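Probable polyketide synthase 1 (Dictyostelium discoideum, PDB 2H84) probably makes polyketides, this chain being its C-terminal type III synthase domain, which extends and cyclises acyl chains and yields acylpyrones in vitro. Local coordinates at residues Thr284-His298 / Ser349-Pro361. Sequence-based numbering, arbitrary orientation.
Sequences TSTAISAKDCEFLIH and SLPTYSISLAFGP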
# COMPACT_ATOMS: atom_id res chain seq x y z
N THR A 284 -10.29 20.92 -22.12
CA THR A 284 -11.56 21.20 -22.77
C THR A 284 -11.91 22.67 -22.60
O THR A 284 -12.74 23.01 -21.76
CB THR A 284 -12.69 20.37 -22.16
OG1 THR A 284 -13.97 20.88 -22.59
CG2 THR A 284 -12.61 20.41 -20.67
N SER A 285 -11.28 23.54 -23.37
CA SER A 285 -11.61 24.95 -23.26
C SER A 285 -13.09 25.16 -23.57
O SER A 285 -13.46 25.57 -24.68
CB SER A 285 -10.75 25.77 -24.22
OG SER A 285 -9.67 26.37 -23.52
N THR A 286 -13.94 24.87 -22.58
CA THR A 286 -15.39 25.01 -22.72
C THR A 286 -16.01 25.19 -21.33
O THR A 286 -17.18 24.86 -21.11
CB THR A 286 -16.03 23.76 -23.38
OG1 THR A 286 -15.26 23.38 -24.53
CG2 THR A 286 -17.45 24.07 -23.81
N ALA A 287 -15.21 25.73 -20.42
CA ALA A 287 -15.60 26.00 -19.03
C ALA A 287 -16.75 25.11 -18.57
O ALA A 287 -17.88 25.57 -18.41
CB ALA A 287 -15.96 27.48 -18.85
N ILE A 288 -16.45 23.83 -18.39
CA ILE A 288 -17.43 22.86 -17.95
C ILE A 288 -18.14 23.34 -16.70
O ILE A 288 -17.57 24.09 -15.89
CB ILE A 288 -16.77 21.52 -17.67
CG1 ILE A 288 -15.26 21.64 -17.81
CG2 ILE A 288 -17.29 20.50 -18.65
CD1 ILE A 288 -14.78 21.69 -19.22
N SER A 289 -19.38 22.90 -16.54
CA SER A 289 -20.18 23.34 -15.42
C SER A 289 -20.41 22.42 -14.25
O SER A 289 -20.65 22.90 -13.20
CB SER A 289 -21.55 23.82 -15.91
OG SER A 289 -21.96 25.01 -15.23
N ALA A 290 -20.33 21.10 -14.37
CA ALA A 290 -20.60 20.21 -13.23
C ALA A 290 -22.09 19.98 -13.17
O ALA A 290 -22.54 18.90 -12.80
CB ALA A 290 -20.11 20.80 -11.87
N LYS A 291 -22.87 20.99 -13.55
CA LYS A 291 -24.31 20.86 -13.57
C LYS A 291 -24.63 20.05 -14.82
O LYS A 291 -25.73 19.52 -14.98
CB LYS A 291 -24.99 22.22 -13.67
CG LYS A 291 -24.69 23.14 -12.50
CD LYS A 291 -25.74 23.19 -11.41
CE LYS A 291 -26.18 24.61 -11.24
NZ LYS A 291 -26.61 24.90 -9.90
N ASP A 292 -23.64 19.97 -15.71
CA ASP A 292 -23.79 19.22 -16.95
C ASP A 292 -23.06 17.89 -16.86
O ASP A 292 -23.09 17.10 -17.80
CB ASP A 292 -23.22 20.00 -18.13
CG ASP A 292 -23.94 21.31 -18.37
OD1 ASP A 292 -25.19 21.33 -18.27
OD2 ASP A 292 -23.25 22.32 -18.68
N CYS A 293 -22.42 17.63 -15.72
CA CYS A 293 -21.67 16.39 -15.55
C CYS A 293 -22.40 15.28 -14.82
O CYS A 293 -23.23 15.53 -13.94
CB CYS A 293 -20.35 16.68 -14.83
SG CYS A 293 -19.32 17.94 -15.62
N GLU A 294 -22.09 14.04 -15.19
CA GLU A 294 -22.67 12.87 -14.55
C GLU A 294 -21.84 12.70 -13.30
O GLU A 294 -20.62 12.85 -13.34
CB GLU A 294 -22.52 11.63 -15.44
CG GLU A 294 -23.05 10.34 -14.83
CD GLU A 294 -24.56 10.23 -14.89
OE1 GLU A 294 -25.16 9.49 -14.07
OE2 GLU A 294 -25.16 10.89 -15.77
N PHE A 295 -22.49 12.40 -12.18
CA PHE A 295 -21.76 12.22 -10.93
C PHE A 295 -21.62 10.77 -10.49
O PHE A 295 -22.60 10.11 -10.14
CB PHE A 295 -22.40 13.05 -9.83
CG PHE A 295 -21.91 14.47 -9.79
CD1 PHE A 295 -21.02 14.88 -8.81
CD2 PHE A 295 -22.27 15.37 -10.79
CE1 PHE A 295 -20.51 16.18 -8.82
CE2 PHE A 295 -21.76 16.66 -10.80
CZ PHE A 295 -20.87 17.06 -9.82
N LEU A 296 -20.37 10.30 -10.53
CA LEU A 296 -20.00 8.94 -10.15
C LEU A 296 -19.32 9.04 -8.79
O LEU A 296 -18.10 9.11 -8.69
CB LEU A 296 -19.06 8.34 -11.19
CG LEU A 296 -19.57 8.52 -12.63
CD1 LEU A 296 -18.61 7.89 -13.61
CD2 LEU A 296 -20.97 7.92 -12.76
N ILE A 297 -20.14 9.07 -7.75
CA ILE A 297 -19.67 9.22 -6.39
C ILE A 297 -19.58 7.92 -5.61
O ILE A 297 -20.43 7.04 -5.73
CB ILE A 297 -20.60 10.17 -5.60
CG1 ILE A 297 -20.82 11.46 -6.39
CG2 ILE A 297 -19.99 10.47 -4.23
CD1 ILE A 297 -21.79 12.42 -5.74
N HIS A 298 -18.52 7.82 -4.82
CA HIS A 298 -18.29 6.67 -3.95
C HIS A 298 -19.52 6.55 -3.06
O HIS A 298 -19.86 7.49 -2.35
CB HIS A 298 -17.04 6.92 -3.09
CG HIS A 298 -17.02 6.12 -1.83
ND1 HIS A 298 -16.98 4.74 -1.83
CD2 HIS A 298 -17.04 6.50 -0.53
CE1 HIS A 298 -16.99 4.31 -0.58
NE2 HIS A 298 -17.03 5.35 0.23
N SER A 349 -27.33 6.92 -21.92
CA SER A 349 -27.61 8.36 -21.90
C SER A 349 -26.61 9.15 -21.06
O SER A 349 -26.96 9.99 -20.20
CB SER A 349 -29.05 8.62 -21.41
OG SER A 349 -29.32 8.04 -20.15
N LEU A 350 -25.34 8.86 -21.33
CA LEU A 350 -24.31 9.54 -20.57
C LEU A 350 -23.82 10.81 -21.18
O LEU A 350 -23.38 10.79 -22.37
CB LEU A 350 -23.09 8.61 -20.35
CG LEU A 350 -23.16 7.60 -19.21
CD1 LEU A 350 -22.14 6.54 -19.41
CD2 LEU A 350 -22.95 8.26 -17.89
N PRO A 351 -23.85 11.93 -20.40
CA PRO A 351 -23.43 13.27 -20.80
C PRO A 351 -22.06 13.20 -21.53
O PRO A 351 -21.53 12.11 -21.82
CB PRO A 351 -23.18 14.03 -19.48
CG PRO A 351 -23.73 13.13 -18.40
CD PRO A 351 -23.97 11.78 -18.99
N THR A 352 -21.35 14.32 -21.74
CA THR A 352 -20.08 14.18 -22.42
C THR A 352 -18.99 14.00 -21.39
O THR A 352 -17.92 13.46 -21.69
CB THR A 352 -19.82 15.32 -23.35
OG1 THR A 352 -20.85 15.32 -24.34
CG2 THR A 352 -18.52 15.14 -24.01
N TYR A 353 -19.30 14.37 -20.15
CA TYR A 353 -18.34 14.29 -19.06
C TYR A 353 -18.87 13.72 -17.74
O TYR A 353 -20.08 13.69 -17.52
CB TYR A 353 -17.77 15.68 -18.80
CG TYR A 353 -16.98 16.27 -19.94
CD1 TYR A 353 -15.80 15.68 -20.36
CD2 TYR A 353 -17.41 17.44 -20.59
CE1 TYR A 353 -15.05 16.21 -21.40
CE2 TYR A 353 -16.67 17.98 -21.64
CZ TYR A 353 -15.49 17.36 -22.03
OH TYR A 353 -14.74 17.91 -23.05
N SER A 354 -17.96 13.33 -16.86
CA SER A 354 -18.32 12.79 -15.54
C SER A 354 -17.37 13.26 -14.46
O SER A 354 -16.17 13.43 -14.70
CB SER A 354 -18.32 11.26 -15.53
OG SER A 354 -19.32 10.73 -16.37
N ILE A 355 -17.91 13.51 -13.27
CA ILE A 355 -17.10 13.92 -12.14
C ILE A 355 -17.18 12.77 -11.13
O ILE A 355 -18.28 12.32 -10.78
CB ILE A 355 -17.63 15.22 -11.48
CG1 ILE A 355 -17.52 16.39 -12.47
CG2 ILE A 355 -16.82 15.52 -10.20
CD1 ILE A 355 -18.04 17.72 -11.94
N SER A 356 -16.02 12.27 -10.71
CA SER A 356 -16.00 11.20 -9.73
C SER A 356 -15.39 11.69 -8.43
O SER A 356 -14.34 12.34 -8.40
CB SER A 356 -15.23 9.99 -10.23
OG SER A 356 -15.45 8.91 -9.35
N LEU A 357 -16.07 11.38 -7.33
CA LEU A 357 -15.61 11.82 -6.03
C LEU A 357 -15.49 10.64 -5.07
O LEU A 357 -16.18 9.63 -5.21
CB LEU A 357 -16.57 12.87 -5.48
CG LEU A 357 -16.69 14.14 -6.33
CD1 LEU A 357 -17.81 15.02 -5.78
CD2 LEU A 357 -15.37 14.90 -6.33
N ALA A 358 -14.59 10.78 -4.10
CA ALA A 358 -14.38 9.76 -3.10
C ALA A 358 -13.71 10.45 -1.93
O ALA A 358 -12.96 11.40 -2.11
CB ALA A 358 -13.51 8.64 -3.64
N PHE A 359 -13.97 9.95 -0.73
CA PHE A 359 -13.40 10.54 0.48
C PHE A 359 -13.10 9.44 1.44
O PHE A 359 -13.78 8.40 1.45
CB PHE A 359 -14.40 11.51 1.12
CG PHE A 359 -15.69 11.61 0.37
CD1 PHE A 359 -15.83 12.55 -0.68
CD2 PHE A 359 -16.68 10.62 0.54
CE1 PHE A 359 -16.98 12.57 -1.46
CE2 PHE A 359 -17.83 10.62 -0.24
CZ PHE A 359 -17.97 11.56 -1.27
N GLY A 360 -12.11 9.68 2.29
CA GLY A 360 -11.75 8.68 3.28
C GLY A 360 -10.89 9.21 4.39
O GLY A 360 -10.78 10.40 4.60
N PRO A 361 -10.31 8.29 5.17
CA PRO A 361 -9.44 8.65 6.30
C PRO A 361 -8.42 9.80 6.02
O PRO A 361 -7.82 9.78 4.90
CB PRO A 361 -8.77 7.33 6.59
CG PRO A 361 -10.08 6.44 6.63
CD PRO A 361 -10.89 6.93 5.40
O HOH W 1 -27.01 8.62 -17.43
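Glu294 pairs in parallel with strand 353-360: its N donates to Tyr353 O (3.1 Å, 178° at the hydrogen), and its O accepts from Ile355 N (2.8 Å). Leu296 N to Ile355 O and His298 N to Leu357 O carry the pairing on, while Leu357 N reaches Leu296 O weakly. That same carbonyl takes a second, in-plane bond from Ser356 OG (2.7 Å), a small hydroxyl brought there by chi1 of -169°, anti to its own backbone N.

On the face with Phe295, beta-branched Ile355 sets CB over the ring in a CH-pi contact 4.2 Å from the centroid, and its CD1 meets Ala290 CB. Farther along, Ile297 CG2 touches Phe359 CZ, and helix 302-311 covers both residues. On the other face, Glu294 CB lies 3.5 Å from Pro351 CG. Glu294 OE1 is hydrogen-bonded to Asn321 ND2.

Tyr353 CD2 packs on Ile288 CG2 (3.6 Å), and Tyr353 OH lies 3.1 Å from Thr284 OG1. An alanine here would remove ring and hydroxyl, and would probably leave Ile288 without this apolar cover and the 284-288 loop less firmly held.

Backbone hydrogen bonds thus fix the edge strand of this thiolase-fold sheet, between an apolar face round Phe295 and Ile355 and a mixed one round Glu294 and two serines. The bond from His298 N helps to hold His298 beside Cys157, predicted to be the active-site cysteine, and Asn331, consistent with the Cys-His-Asn site of chalcone synthases.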